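Local coordinates for Ifi204 (Mus musculus domesticus, PDB 5YZW), which is an interferon-inducible DNA sensor of the PYHIN family, whose HINb domain probably contributes to DNA recognition in innate immunity, at residues T105-Y110 and G141-K146; Y124-K129 and S164-V169; Q114-F119 and L173-D178; N133-Y138 and E148-G153. One frame throughout, in Å; residues are numbered along the deposited sequence.

Interaction 1: residues T105-Y110 and G141-K146; sequences TPKISY and GDDTGK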
loop_
_atom_site.group_PDB
_atom_site.type_symbol
_atom_site.label_atom_id
_atom_site.label_comp_id
_atom_site.label_asym_id
_atom_site.label_seq_id
_atom_site.Cartn_x
_atom_site.Cartn_y
_atom_site.Cartn_z
ATOM N N THR A 105 -9.695 -6.136 -1.364
ATOM C CA THR A 105 -8.577 -7.026 -1.625
ATOM C C THR A 105 -8.819 -7.769 -2.931
ATOM O O THR A 105 -9.881 -8.384 -3.096
ATOM C CB THR A 105 -8.404 -8.018 -0.481
ATOM O OG1 THR A 105 -7.762 -7.372 0.630
ATOM C CG2 THR A 105 -7.559 -9.199 -0.924
ATOM N N PRO A 106 -7.895 -7.718 -3.890
ATOM C CA PRO A 106 -8.103 -8.450 -5.146
ATOM C C PRO A 106 -8.146 -9.953 -4.896
ATOM O O PRO A 106 -7.394 -10.483 -4.072
ATOM C CB PRO A 106 -6.884 -8.060 -6.003
ATOM C CG PRO A 106 -6.154 -6.997 -5.248
ATOM C CD PRO A 106 -6.576 -7.073 -3.820
ATOM N N LYS A 107 -9.046 -10.643 -5.595
ATOM C CA LYS A 107 -9.066 -12.100 -5.493
ATOM C C LYS A 107 -7.859 -12.693 -6.217
ATOM O O LYS A 107 -7.406 -12.174 -7.244
ATOM C CB LYS A 107 -10.374 -12.676 -6.045
ATOM C CG LYS A 107 -11.621 -12.210 -5.279
ATOM C CD LYS A 107 -12.371 -13.359 -4.631
ATOM C CE LYS A 107 -13.065 -12.930 -3.338
ATOM N NZ LYS A 107 -14.008 -13.967 -2.823
ATOM N N ILE A 108 -7.315 -13.771 -5.652
ATOM C CA ILE A 108 -6.093 -14.368 -6.191
ATOM C C ILE A 108 -6.261 -14.716 -7.664
ATOM O O ILE A 108 -5.366 -14.460 -8.481
ATOM C CB ILE A 108 -5.695 -15.593 -5.345
ATOM C CG1 ILE A 108 -5.246 -15.132 -3.954
ATOM C CG2 ILE A 108 -4.628 -16.438 -6.049
ATOM C CD1 ILE A 108 -4.411 -16.134 -3.205
ATOM N N SER A 109 -7.417 -15.281 -8.035
ATOM C CA SER A 109 -7.655 -15.621 -9.435
ATOM C C SER A 109 -7.573 -14.386 -10.313
ATOM O O SER A 109 -7.099 -14.455 -11.452
ATOM C CB SER A 109 -9.018 -16.296 -9.605
ATOM O OG SER A 109 -10.056 -15.505 -9.051
ATOM N N TYR A 110 -8.026 -13.241 -9.797
ATOM C CA TYR A 110 -7.962 -12.008 -10.571
ATOM C C TYR A 110 -6.527 -11.533 -10.748
ATOM O O TYR A 110 -6.198 -10.924 -11.774
ATOM C CB TYR A 110 -8.800 -10.918 -9.900
ATOM C CG TYR A 110 -8.717 -9.582 -10.583
ATOM C CD1 TYR A 110 -9.410 -9.337 -11.761
ATOM C CD2 TYR A 110 -7.943 -8.567 -10.060
ATOM C CE1 TYR A 110 -9.332 -8.111 -12.390
ATOM C CE2 TYR A 110 -7.857 -7.340 -10.685
ATOM C CZ TYR A 110 -8.554 -7.116 -11.848
ATOM O OH TYR A 110 -8.471 -5.884 -12.470
ATOM N N GLY A 141 -3.790 -17.976 0.322
ATOM C CA GLY A 141 -4.888 -18.408 -0.523
ATOM C C GLY A 141 -6.193 -17.723 -0.180
ATOM O O GLY A 141 -6.315 -17.012 0.820
ATOM N N ASP A 142 -7.172 -17.945 -1.054
ATOM C CA ASP A 142 -8.556 -17.547 -0.833
ATOM C C ASP A 142 -9.452 -18.567 -1.535
ATOM O O ASP A 142 -8.995 -19.633 -1.962
ATOM C CB ASP A 142 -8.790 -16.095 -1.292
ATOM C CG ASP A 142 -8.521 -15.876 -2.783
ATOM O OD1 ASP A 142 -8.503 -16.857 -3.556
ATOM O OD2 ASP A 142 -8.298 -14.707 -3.186
ATOM N N ASP A 143 -10.737 -18.237 -1.658
ATOM C CA ASP A 143 -11.719 -19.100 -2.306
ATOM C C ASP A 143 -11.590 -19.105 -3.830
ATOM O O ASP A 143 -12.523 -19.542 -4.515
ATOM C CB ASP A 143 -13.133 -18.677 -1.903
ATOM C CG ASP A 143 -13.366 -17.185 -2.079
ATOM O OD1 ASP A 143 -12.383 -16.416 -2.007
ATOM O OD2 ASP A 143 -14.530 -16.776 -2.285
ATOM N N THR A 144 -10.465 -18.618 -4.370
ATOM C CA THR A 144 -10.219 -18.627 -5.807
ATOM C C THR A 144 -8.868 -19.205 -6.212
ATOM O O THR A 144 -8.710 -19.557 -7.387
ATOM C CB THR A 144 -10.331 -17.207 -6.392
ATOM O OG1 THR A 144 -9.457 -16.315 -5.685
ATOM C CG2 THR A 144 -11.758 -16.694 -6.309
ATOM N N GLY A 145 -7.901 -19.316 -5.305
ATOM C CA GLY A 145 -6.605 -19.849 -5.675
ATOM C C GLY A 145 -5.596 -19.693 -4.553
ATOM O O GLY A 145 -5.940 -19.327 -3.426
ATOM N N LYS A 146 -4.337 -19.979 -4.892
ATOM C CA LYS A 146 -3.233 -19.978 -3.940
ATOM C C LYS A 146 -1.997 -19.403 -4.617
ATOM O O LYS A 146 -1.826 -19.539 -5.832
ATOM C CB LYS A 146 -2.921 -21.405 -3.421
ATOM C CG LYS A 146 -4.043 -22.061 -2.622
ATOM C CD LYS A 146 -4.611 -23.286 -3.357
ATOM C CE LYS A 146 -5.890 -23.785 -2.708
ATOM N NZ LYS A 146 -6.159 -25.219 -3.009
#

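Interaction 2: residues Y124-K129 and S164-V169; sequences YLVNKK and SKLRLV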
loop_
_atom_site.group_PDB
_atom_site.type_symbol
_atom_site.label_atom_id
_atom_site.label_comp_id
_atom_site.label_asym_id
_atom_site.label_seq_id
_atom_site.Cartn_x
_atom_site.Cartn_y
_atom_site.Cartn_z
ATOM N N TYR A 124 -4.688 -11.219 3.154
ATOM C CA TYR A 124 -4.852 -12.625 2.819
ATOM C C TYR A 124 -4.540 -13.501 4.026
ATOM O O TYR A 124 -3.808 -13.108 4.939
ATOM C CB TYR A 124 -3.945 -13.020 1.645
ATOM C CG TYR A 124 -4.181 -12.213 0.398
ATOM C CD1 TYR A 124 -5.207 -12.534 -0.476
ATOM C CD2 TYR A 124 -3.402 -11.100 0.114
ATOM C CE1 TYR A 124 -5.428 -11.796 -1.623
ATOM C CE2 TYR A 124 -3.627 -10.340 -1.029
ATOM C CZ TYR A 124 -4.644 -10.696 -1.893
ATOM O OH TYR A 124 -4.881 -9.946 -3.030
ATOM N N LEU A 125 -5.120 -14.701 4.017
ATOM C CA LEU A 125 -4.851 -15.716 5.029
ATOM C C LEU A 125 -3.628 -16.527 4.629
ATOM O O LEU A 125 -3.518 -16.964 3.478
ATOM C CB LEU A 125 -6.054 -16.646 5.206
ATOM C CG LEU A 125 -7.308 -16.054 5.855
ATOM C CD1 LEU A 125 -8.278 -15.526 4.804
ATOM C CD2 LEU A 125 -7.980 -17.099 6.748
ATOM N N VAL A 126 -2.717 -16.723 5.577
ATOM C CA VAL A 126 -1.514 -17.519 5.356
ATOM C C VAL A 126 -1.789 -18.959 5.762
ATOM O O VAL A 126 -2.432 -19.211 6.785
ATOM C CB VAL A 126 -0.326 -16.938 6.146
ATOM C CG1 VAL A 126 0.985 -17.567 5.682
ATOM C CG2 VAL A 126 -0.293 -15.411 6.017
ATOM N N ASN A 127 -1.292 -19.911 4.973
ATOM C CA ASN A 127 -1.506 -21.320 5.271
ATOM C C ASN A 127 -0.225 -22.132 5.392
ATOM O O ASN A 127 -0.284 -23.273 5.864
ATOM C CB ASN A 127 -2.420 -21.959 4.211
ATOM C CG ASN A 127 -1.858 -21.856 2.799
ATOM O OD1 ASN A 127 -0.687 -22.147 2.554
ATOM N ND2 ASN A 127 -2.705 -21.443 1.860
ATOM N N LYS A 128 0.920 -21.595 4.978
ATOM C CA LYS A 128 2.187 -22.295 5.120
ATOM C C LYS A 128 3.304 -21.269 5.226
ATOM O O LYS A 128 3.226 -20.186 4.643
ATOM C CB LYS A 128 2.441 -23.253 3.946
ATOM C CG LYS A 128 3.713 -24.087 4.100
ATOM C CD LYS A 128 4.105 -24.808 2.818
ATOM C CE LYS A 128 2.940 -25.584 2.223
ATOM N NZ LYS A 128 3.361 -26.948 1.764
ATOM N N LYS A 129 4.330 -21.608 6.002
ATOM C CA LYS A 129 5.528 -20.789 6.134
ATOM C C LYS A 129 6.750 -21.678 5.968
ATOM O O LYS A 129 6.818 -22.757 6.566
ATOM C CB LYS A 129 5.564 -20.076 7.488
ATOM C CG LYS A 129 6.867 -19.354 7.806
ATOM C CD LYS A 129 6.749 -18.580 9.130
ATOM C CE LYS A 129 8.106 -18.100 9.637
ATOM N NZ LYS A 129 8.028 -17.190 10.817
ATOM N N SER A 164 -2.232 -16.835 10.629
ATOM C CA SER A 164 -2.332 -15.391 10.738
ATOM C C SER A 164 -2.882 -14.801 9.440
ATOM O O SER A 164 -2.783 -15.400 8.361
ATOM C CB SER A 164 -0.968 -14.782 11.063
ATOM O OG SER A 164 -0.492 -15.251 12.312
ATOM N N LYS A 165 -3.487 -13.622 9.560
ATOM C CA LYS A 165 -3.952 -12.866 8.403
ATOM C C LYS A 165 -2.992 -11.714 8.135
ATOM O O LYS A 165 -2.616 -10.977 9.055
ATOM C CB LYS A 165 -5.374 -12.340 8.601
ATOM C CG LYS A 165 -6.200 -12.386 7.317
ATOM C CD LYS A 165 -7.476 -11.575 7.437
ATOM C CE LYS A 165 -8.262 -11.578 6.134
ATOM N NZ LYS A 165 -9.385 -10.598 6.188
ATOM N N LEU A 166 -2.608 -11.561 6.873
ATOM C CA LEU A 166 -1.520 -10.687 6.464
ATOM C C LEU A 166 -2.054 -9.529 5.632
ATOM O O LEU A 166 -2.727 -9.746 4.618
ATOM C CB LEU A 166 -0.499 -11.471 5.650
ATOM C CG LEU A 166 0.828 -11.726 6.338
ATOM C CD1 LEU A 166 1.780 -12.308 5.319
ATOM C CD2 LEU A 166 1.349 -10.437 6.921
ATOM N N ARG A 167 -1.739 -8.309 6.050
ATOM C CA ARG A 167 -2.051 -7.116 5.274
ATOM C C ARG A 167 -0.797 -6.732 4.502
ATOM O O ARG A 167 0.231 -6.402 5.104
ATOM C CB ARG A 167 -2.513 -5.973 6.170
ATOM C CG ARG A 167 -2.565 -4.610 5.460
ATOM C CD ARG A 167 -3.127 -3.556 6.396
ATOM N NE ARG A 167 -4.520 -3.847 6.731
ATOM C CZ ARG A 167 -5.060 -3.656 7.933
ATOM N NH1 ARG A 167 -4.324 -3.171 8.930
ATOM N NH2 ARG A 167 -6.340 -3.948 8.141
ATOM N N LEU A 168 -0.875 -6.809 3.174
ATOM C CA LEU A 168 0.241 -6.508 2.288
ATOM C C LEU A 168 -0.007 -5.181 1.599
ATOM O O LEU A 168 -1.092 -4.956 1.049
ATOM C CB LEU A 168 0.432 -7.593 1.224
ATOM C CG LEU A 168 0.419 -9.061 1.648
ATOM C CD1 LEU A 168 0.216 -9.943 0.422
ATOM C CD2 LEU A 168 1.718 -9.378 2.326
ATOM N N VAL A 169 1.003 -4.317 1.597
ATOM C CA VAL A 169 0.902 -3.035 0.903
ATOM C C VAL A 169 2.087 -2.892 -0.038
ATOM O O VAL A 169 3.244 -3.000 0.392
ATOM C CB VAL A 169 0.845 -1.851 1.876
ATOM C CG1 VAL A 169 0.744 -0.560 1.086
ATOM C CG2 VAL A 169 -0.311 -2.032 2.853
#

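Interaction 3: residues Q114-F119 and L173-D178; sequences QARGTF and LTSTED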
loop_
_atom_site.group_PDB
_atom_site.type_symbol
_atom_site.label_atom_id
_atom_site.label_comp_id
_atom_site.label_asym_id
_atom_site.label_seq_id
_atom_site.Cartn_x
_atom_site.Cartn_y
_atom_site.Cartn_z
ATOM N N GLN A 114 -3.539 -10.327 -14.263
ATOM C CA GLN A 114 -2.931 -9.003 -14.288
ATOM C C GLN A 114 -1.478 -9.048 -14.768
ATOM O O GLN A 114 -0.810 -10.088 -14.739
ATOM C CB GLN A 114 -3.002 -8.360 -12.899
ATOM C CG GLN A 114 -4.417 -8.088 -12.409
ATOM C CD GLN A 114 -5.212 -7.228 -13.380
ATOM O OE1 GLN A 114 -6.031 -7.737 -14.152
ATOM N NE2 GLN A 114 -4.964 -5.923 -13.355
ATOM N N ALA A 115 -0.981 -7.878 -15.170
ATOM C CA ALA A 115 0.348 -7.774 -15.752
ATOM C C ALA A 115 1.428 -7.986 -14.696
ATOM O O ALA A 115 1.352 -7.446 -13.589
ATOM C CB ALA A 115 0.528 -6.411 -16.419
ATOM N N ARG A 116 2.426 -8.791 -15.039
ATOM C CA ARG A 116 3.536 -9.036 -14.126
ATOM C C ARG A 116 4.305 -7.739 -13.904
ATOM O O ARG A 116 4.635 -7.033 -14.862
ATOM C CB ARG A 116 4.457 -10.121 -14.685
ATOM C CG ARG A 116 3.902 -11.534 -14.546
ATOM C CD ARG A 116 3.250 -12.042 -15.832
ATOM N NE ARG A 116 3.492 -13.471 -16.015
ATOM C CZ ARG A 116 3.097 -14.179 -17.070
ATOM N NH1 ARG A 116 2.422 -13.595 -18.050
ATOM N NH2 ARG A 116 3.374 -15.478 -17.144
ATOM N N GLY A 117 4.578 -7.418 -12.642
ATOM C CA GLY A 117 5.264 -6.196 -12.277
ATOM C C GLY A 117 4.352 -5.124 -11.716
ATOM O O GLY A 117 4.849 -4.108 -11.228
ATOM N N THR A 118 3.045 -5.309 -11.759
ATOM C CA THR A 118 2.185 -4.343 -11.098
ATOM C C THR A 118 2.287 -4.514 -9.583
ATOM O O THR A 118 2.646 -5.578 -9.069
ATOM C CB THR A 118 0.747 -4.510 -11.573
ATOM O OG1 THR A 118 0.387 -5.891 -11.476
ATOM C CG2 THR A 118 0.623 -4.087 -13.032
ATOM N N PHE A 119 1.993 -3.443 -8.864
ATOM C CA PHE A 119 2.063 -3.444 -7.409
ATOM C C PHE A 119 0.683 -3.675 -6.803
ATOM O O PHE A 119 -0.314 -3.116 -7.259
ATOM C CB PHE A 119 2.684 -2.137 -6.929
ATOM C CG PHE A 119 4.052 -1.906 -7.503
ATOM C CD1 PHE A 119 5.158 -2.571 -6.993
ATOM C CD2 PHE A 119 4.226 -1.073 -8.597
ATOM C CE1 PHE A 119 6.423 -2.382 -7.536
ATOM C CE2 PHE A 119 5.486 -0.866 -9.134
ATOM C CZ PHE A 119 6.593 -1.534 -8.605
ATOM N N LEU A 173 3.749 -8.060 -8.160
ATOM C CA LEU A 173 3.173 -9.287 -8.687
ATOM C C LEU A 173 4.134 -9.838 -9.725
ATOM O O LEU A 173 4.495 -9.139 -10.678
ATOM C CB LEU A 173 1.799 -9.017 -9.305
ATOM C CG LEU A 173 1.183 -10.156 -10.106
ATOM C CD1 LEU A 173 0.784 -11.203 -9.098
ATOM C CD2 LEU A 173 -0.054 -9.687 -10.883
ATOM N N THR A 174 4.588 -11.069 -9.526
ATOM C CA THR A 174 5.518 -11.687 -10.452
ATOM C C THR A 174 5.060 -13.113 -10.710
ATOM O O THR A 174 4.202 -13.650 -10.001
ATOM C CB THR A 174 6.958 -11.668 -9.908
ATOM O OG1 THR A 174 7.088 -12.645 -8.882
ATOM C CG2 THR A 174 7.306 -10.300 -9.302
ATOM N N SER A 175 5.627 -13.731 -11.740
ATOM C CA SER A 175 5.377 -15.145 -11.956
ATOM C C SER A 175 6.677 -15.857 -12.288
ATOM O O SER A 175 7.643 -15.252 -12.761
ATOM C CB SER A 175 4.328 -15.378 -13.057
ATOM O OG SER A 175 4.837 -15.071 -14.337
ATOM N N THR A 176 6.700 -17.142 -11.957
ATOM C CA THR A 176 7.683 -18.110 -12.411
ATOM C C THR A 176 6.927 -19.270 -13.041
ATOM O O THR A 176 5.697 -19.338 -12.977
ATOM C CB THR A 176 8.545 -18.623 -11.253
ATOM O OG1 THR A 176 7.794 -19.592 -10.512
ATOM C CG2 THR A 176 8.949 -17.489 -10.326
ATOM N N GLU A 177 7.658 -20.210 -13.642
ATOM C CA GLU A 177 6.956 -21.361 -14.196
ATOM C C GLU A 177 6.254 -22.190 -13.121
ATOM O O GLU A 177 5.360 -22.972 -13.456
ATOM C CB GLU A 177 7.916 -22.227 -15.022
ATOM C CG GLU A 177 8.898 -23.060 -14.222
ATOM C CD GLU A 177 9.895 -23.786 -15.113
ATOM O OE1 GLU A 177 11.113 -23.651 -14.871
ATOM O OE2 GLU A 177 9.458 -24.480 -16.058
ATOM N N ASP A 178 6.603 -22.012 -11.851
ATOM C CA ASP A 178 5.875 -22.618 -10.739
ATOM C C ASP A 178 5.095 -21.536 -9.992
ATOM O O ASP A 178 5.440 -21.145 -8.874
ATOM C CB ASP A 178 6.843 -23.358 -9.802
ATOM C CG ASP A 178 7.303 -24.693 -10.366
ATOM O OD1 ASP A 178 7.359 -24.833 -11.605
ATOM O OD2 ASP A 178 7.614 -25.604 -9.569
#

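Interaction 4: residues N133-Y138 and E148-G153; sequences NKFIYY and EVVVYG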
loop_
_atom_site.group_PDB
_atom_site.type_symbol
_atom_site.label_atom_id
_atom_site.label_comp_id
_atom_site.label_asym_id
_atom_site.label_seq_id
_atom_site.Cartn_x
_atom_site.Cartn_y
_atom_site.Cartn_z
ATOM N N ASN A 133 17.577 -19.681 2.784
ATOM C CA ASN A 133 18.582 -18.724 2.318
ATOM C C ASN A 133 18.105 -17.281 2.472
ATOM O O ASN A 133 18.133 -16.501 1.523
ATOM C CB ASN A 133 18.982 -19.008 0.867
ATOM C CG ASN A 133 19.487 -20.422 0.672
ATOM O OD1 ASN A 133 18.727 -21.384 0.778
ATOM N ND2 ASN A 133 20.780 -20.557 0.395
ATOM N N LYS A 134 17.705 -16.926 3.699
ATOM C CA LYS A 134 17.326 -15.570 4.112
ATOM C C LYS A 134 15.963 -15.138 3.557
ATOM O O LYS A 134 15.372 -14.166 4.040
ATOM C CB LYS A 134 18.414 -14.539 3.737
ATOM C CG LYS A 134 19.875 -15.062 3.679
ATOM C CD LYS A 134 20.856 -14.048 3.070
ATOM C CE LYS A 134 20.695 -13.894 1.553
ATOM N NZ LYS A 134 20.534 -15.157 0.788
ATOM N N PHE A 135 15.378 -15.864 2.634
ATOM C CA PHE A 135 14.069 -15.495 2.136
ATOM C C PHE A 135 13.085 -16.211 2.964
ATOM O O PHE A 135 13.439 -17.170 3.559
ATOM C CB PHE A 135 13.874 -15.993 0.712
ATOM C CG PHE A 135 14.707 -15.287 -0.280
ATOM C CD1 PHE A 135 16.033 -15.517 -0.347
ATOM C CD2 PHE A 135 14.162 -14.377 -1.113
ATOM C CE1 PHE A 135 16.818 -14.862 -1.234
ATOM C CE2 PHE A 135 14.927 -13.710 -1.998
ATOM C CZ PHE A 135 16.263 -13.952 -2.065
ATOM N N ILE A 136 11.848 -15.756 2.986
ATOM C CA ILE A 136 10.757 -16.427 3.674
ATOM C C ILE A 136 9.521 -16.437 2.784
ATOM O O ILE A 136 9.098 -15.395 2.262
ATOM C CB ILE A 136 10.482 -15.800 5.050
ATOM C CG1 ILE A 136 9.136 -16.258 5.591
ATOM C CG2 ILE A 136 10.538 -14.304 4.966
ATOM C CD1 ILE A 136 9.032 -16.011 7.034
ATOM N N TYR A 137 8.960 -17.626 2.595
ATOM C CA TYR A 137 7.905 -17.895 1.625
ATOM C C TYR A 137 6.619 -18.187 2.385
ATOM O O TYR A 137 6.554 -19.155 3.147
ATOM C CB TYR A 137 8.277 -19.084 0.728
ATOM C CG TYR A 137 9.565 -18.911 -0.059
ATOM C CD1 TYR A 137 10.806 -19.148 0.528
ATOM C CD2 TYR A 137 9.540 -18.504 -1.387
ATOM C CE1 TYR A 137 11.985 -18.981 -0.188
ATOM C CE2 TYR A 137 10.712 -18.333 -2.111
ATOM C CZ TYR A 137 11.933 -18.576 -1.510
ATOM O OH TYR A 137 13.102 -18.414 -2.233
ATOM N N TYR A 138 5.610 -17.353 2.185
ATOM C CA TYR A 138 4.301 -17.535 2.803
ATOM C C TYR A 138 3.321 -18.035 1.747
ATOM O O TYR A 138 3.014 -17.316 0.791
ATOM C CB TYR A 138 3.791 -16.234 3.418
ATOM C CG TYR A 138 4.562 -15.739 4.619
ATOM C CD1 TYR A 138 4.328 -16.275 5.877
ATOM C CD2 TYR A 138 5.472 -14.689 4.511
ATOM C CE1 TYR A 138 5.008 -15.818 6.989
ATOM C CE2 TYR A 138 6.153 -14.216 5.620
ATOM C CZ TYR A 138 5.916 -14.792 6.860
ATOM O OH TYR A 138 6.579 -14.347 7.981
ATOM N N GLU A 148 2.313 -17.653 -3.483
ATOM C CA GLU A 148 3.367 -17.436 -2.503
ATOM C C GLU A 148 3.606 -15.945 -2.328
ATOM O O GLU A 148 3.622 -15.195 -3.304
ATOM C CB GLU A 148 4.684 -18.087 -2.940
ATOM C CG GLU A 148 4.784 -19.570 -2.799
ATOM C CD GLU A 148 6.159 -20.065 -3.207
ATOM O OE1 GLU A 148 6.813 -19.381 -4.028
ATOM O OE2 GLU A 148 6.592 -21.125 -2.709
ATOM N N VAL A 149 3.804 -15.518 -1.088
ATOM C CA VAL A 149 4.370 -14.211 -0.796
ATOM C C VAL A 149 5.841 -14.420 -0.474
ATOM O O VAL A 149 6.181 -15.184 0.434
ATOM C CB VAL A 149 3.638 -13.520 0.362
ATOM C CG1 VAL A 149 4.268 -12.162 0.654
ATOM C CG2 VAL A 149 2.159 -13.355 0.032
ATOM N N VAL A 150 6.717 -13.779 -1.236
ATOM C CA VAL A 150 8.155 -13.912 -1.046
ATOM C C VAL A 150 8.645 -12.682 -0.300
ATOM O O VAL A 150 8.517 -11.548 -0.788
ATOM C CB VAL A 150 8.889 -14.091 -2.384
ATOM C CG1 VAL A 150 10.380 -14.302 -2.147
ATOM C CG2 VAL A 150 8.312 -15.290 -3.131
ATOM N N VAL A 151 9.183 -12.896 0.890
ATOM C CA VAL A 151 9.680 -11.820 1.735
ATOM C C VAL A 151 11.182 -11.975 1.899
ATOM O O VAL A 151 11.681 -13.072 2.200
ATOM C CB VAL A 151 8.958 -11.794 3.090
ATOM C CG1 VAL A 151 9.513 -10.682 3.970
ATOM C CG2 VAL A 151 7.464 -11.580 2.869
ATOM N N TYR A 152 11.903 -10.880 1.692
ATOM C CA TYR A 152 13.338 -10.805 1.921
ATOM C C TYR A 152 13.668 -9.488 2.614
ATOM O O TYR A 152 13.027 -8.467 2.361
ATOM C CB TYR A 152 14.102 -10.896 0.602
ATOM C CG TYR A 152 15.590 -10.899 0.782
ATOM C CD1 TYR A 152 16.254 -12.064 1.143
ATOM C CD2 TYR A 152 16.335 -9.742 0.603
ATOM C CE1 TYR A 152 17.618 -12.080 1.315
ATOM C CE2 TYR A 152 17.703 -9.747 0.773
ATOM C CZ TYR A 152 18.338 -10.920 1.130
ATOM O OH TYR A 152 19.700 -10.938 1.301
ATOM N N GLY A 153 14.678 -9.508 3.485
ATOM C CA GLY A 153 15.166 -8.266 4.071
ATOM C C GLY A 153 14.377 -7.774 5.270
ATOM O O GLY A 153 13.903 -8.586 6.068
#

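Interaction 1: residues T105-Y110 and G141-K146
Ile108 and Ser109, which open helix 108-112, meet Asp142 and Thr144 in a surface contact where a β-hairpin turn of the OB fold accepts the first N-H groups of a helix. The hairpin joins strands 135-142 and 145-151, and Asp142 OD1 folds its turn by accepting from Thr144 N, an Asx turn. The other oxygen, OD2, receives Ile108 N on its syn lone pair at 2.8 Å, in a nearly straight bond (168°). Ser109 N makes a longer bond, 3.3 Å, to Thr144 OG1. Acceptors suit this place because amides of a first helical turn have no carbonyl partner within the helix, and a carboxylate here probably also interacts favourably with the helix dipole. With an alanine in place of Asp142, Ile108 N would probably lose its short, straight bond to the carboxylate, and the hairpin turn would be freer to move. Lys107, kinked twice along its chain, brings NZ to 2.9 Å from Asp143 OD2 in an exposed salt bridge whose hydrogen-bond geometry is weak. Glycine suits position 145, since a β-carbon would crowd Ile108 CG2. On the buried side, Ile108 CD1 comes within 3.5 Å of Gly141 CA.

Interaction 2: residues Y124-K129 and S164-V169
Tyr124 and Leu166 form an antiparallel hydrogen-bonded pair joining strands 119-132 and 165-169, the β1-β4 pairing that helps close the barrel of an OB fold. Tyr124 N gives to Leu166 O at 2.9 Å, and Leu166 N returns a straighter bond to Tyr124 O at 2.8 Å. The strands diverge from strict antiparallel, their directions making 127°, as expected where β1 curls round a small barrel; the classic bulge of Asn127 and Lys128 opposite Gly139 lies a little further on.

Tyr124 has the most surface covered. With CG anti to the carbonyl carbon (chi1 -58°), its side chain runs roughly at right angles to that of Leu168, and ring atom CD2 lies 3.8 Å from Leu168 CD1. A tyrosine fits because the ring is buried among apolar groups, including Ile108 and Ile140, while its OH reaches a hydrogen bond with Pro106 O. Val126 comes next: its N bonds to Ser164 O at 3.1 Å, and its CG2 branch leans against Leu166 CD1 at 3.8 Å. Branched aliphatic residues suit this buried side, where Leu166 also meets Met190 and Val192. On the opposite sheet face, Leu125 and Lys165 form the non-hydrogen-bonded pair. There the lysine chain runs extended beyond CG, and Lys165 CG rests 3.4 Å from Tyr124 O.

Interaction 3: residues Q114-F119 and L173-D178
Leu173 and the turn 115-118 are joined by two backbone hydrogen bonds. Gly117 N gives to Leu173 O at 2.6 Å, and Leu173 N gives to Thr118 O at 2.9 Å, so the leucine grips both sides of the Gly117-Thr118 corner. Leu173 has more of its surface covered by the facing segment than any other residue of the contact: CD2 lies 3.8 Å from both Gln114 CB and Ala115 O, while Thr118 OG1 lies alongside. A leucine suits this site because its branched end packs against the turn and its side chain meets Trp180 as well.

Further along, Arg116 runs beside the strand, and its NE donates to Ser175 OG at 2.7 Å. The hydroxyl lies in the guanidinium plane, at its edge, and the bond is nearly straight (166°); NH2 adds a weak second one. Trp180 touches both Arg116 and Ser175, although a crystal neighbour also touches them and may influence this pose.

The second shell holds the turn in shape. Thr118 OG1 sits between its backbone N and carbonyl carbon (chi1 50°), which turns it back to donate to Ala115 O at 2.8 Å, an oxygen that also accepts Thr118 N. A valine in place of Thr118 would probably cost Ala115 O its hydroxyl donor and leave the turn less firmly closed. Gly117 has a positive phi (104°), at which a β-carbon would strike the preceding carbonyl oxygen. The backbone from Ala115 to Thr118 is a type II β-turn, with glycine at its third position; it leads into β1 of the OB fold and is pinned by the Leu173 bonds to the β4 strand.

Interaction 4: residues N133-Y138 and E148-G153
Glu148 opens its side of an antiparallel β-hairpin, β2-β3 of the OB fold, by laying its extended side chain across Tyr137, the ring and carboxylate planes 43° apart. Val149 follows as the hydrogen-bonded partner of Tyr138: its N gives to Tyr138 O at 2.7 Å, and Tyr138 N returns a bond to Val149 O at 2.8 Å. Val150 faces the other way, in a non-hydrogen-bonded pair with Tyr137. Its CG2 lies 3.9 Å from Tyr137 CD2, and its CG1 meets the edge of the Phe135 ring. Val151 is again hydrogen-bonded, with Ile136, whose N reaches Val151 O at 2.8 Å. On that buried face Val151 CB touches Ile136 CG2 at 3.5 Å, and Val151 CG2 comes to the edge of the Tyr138 ring. Compact β-branched valines suit three successive strand positions here, packing against bulkier partners on both faces. Tyr152, its CG anti to the backbone N (chi1 -177°), extends along the exposed end beside Lys134, whose CE lies in its ring plane. The ring leans obliquely over Phe135, planes 37° apart, with CD1 above the centre of the phenylalanine ring and 3.7 Å from Phe135 CE1.

Overall arrangement
All four contacts serve one OB fold, the second of the HIN domain's two, and Tyr124 ties two of them together: its ring atom CZ packs 3.4 Å from Thr105 CG2 of interaction 1, the centres of interactions 1 and 2 lying about 12 Å apart. Interaction 4 borders interaction 2, their centres also about 12 Å apart, with Val126 CG1 packed 3.6 Å from Tyr138 CD1 and Leu168 CD1 against Val149 CG2 in the barrel interior. Interactions 1 and 4 hold the turn and the far end of the same hairpin, centres about 19 Å apart. Interaction 3 closes the entry to strand 119-132, about 14 Å from interaction 1 between centres. Geometry alone assigns none of them to the DNA-binding surface.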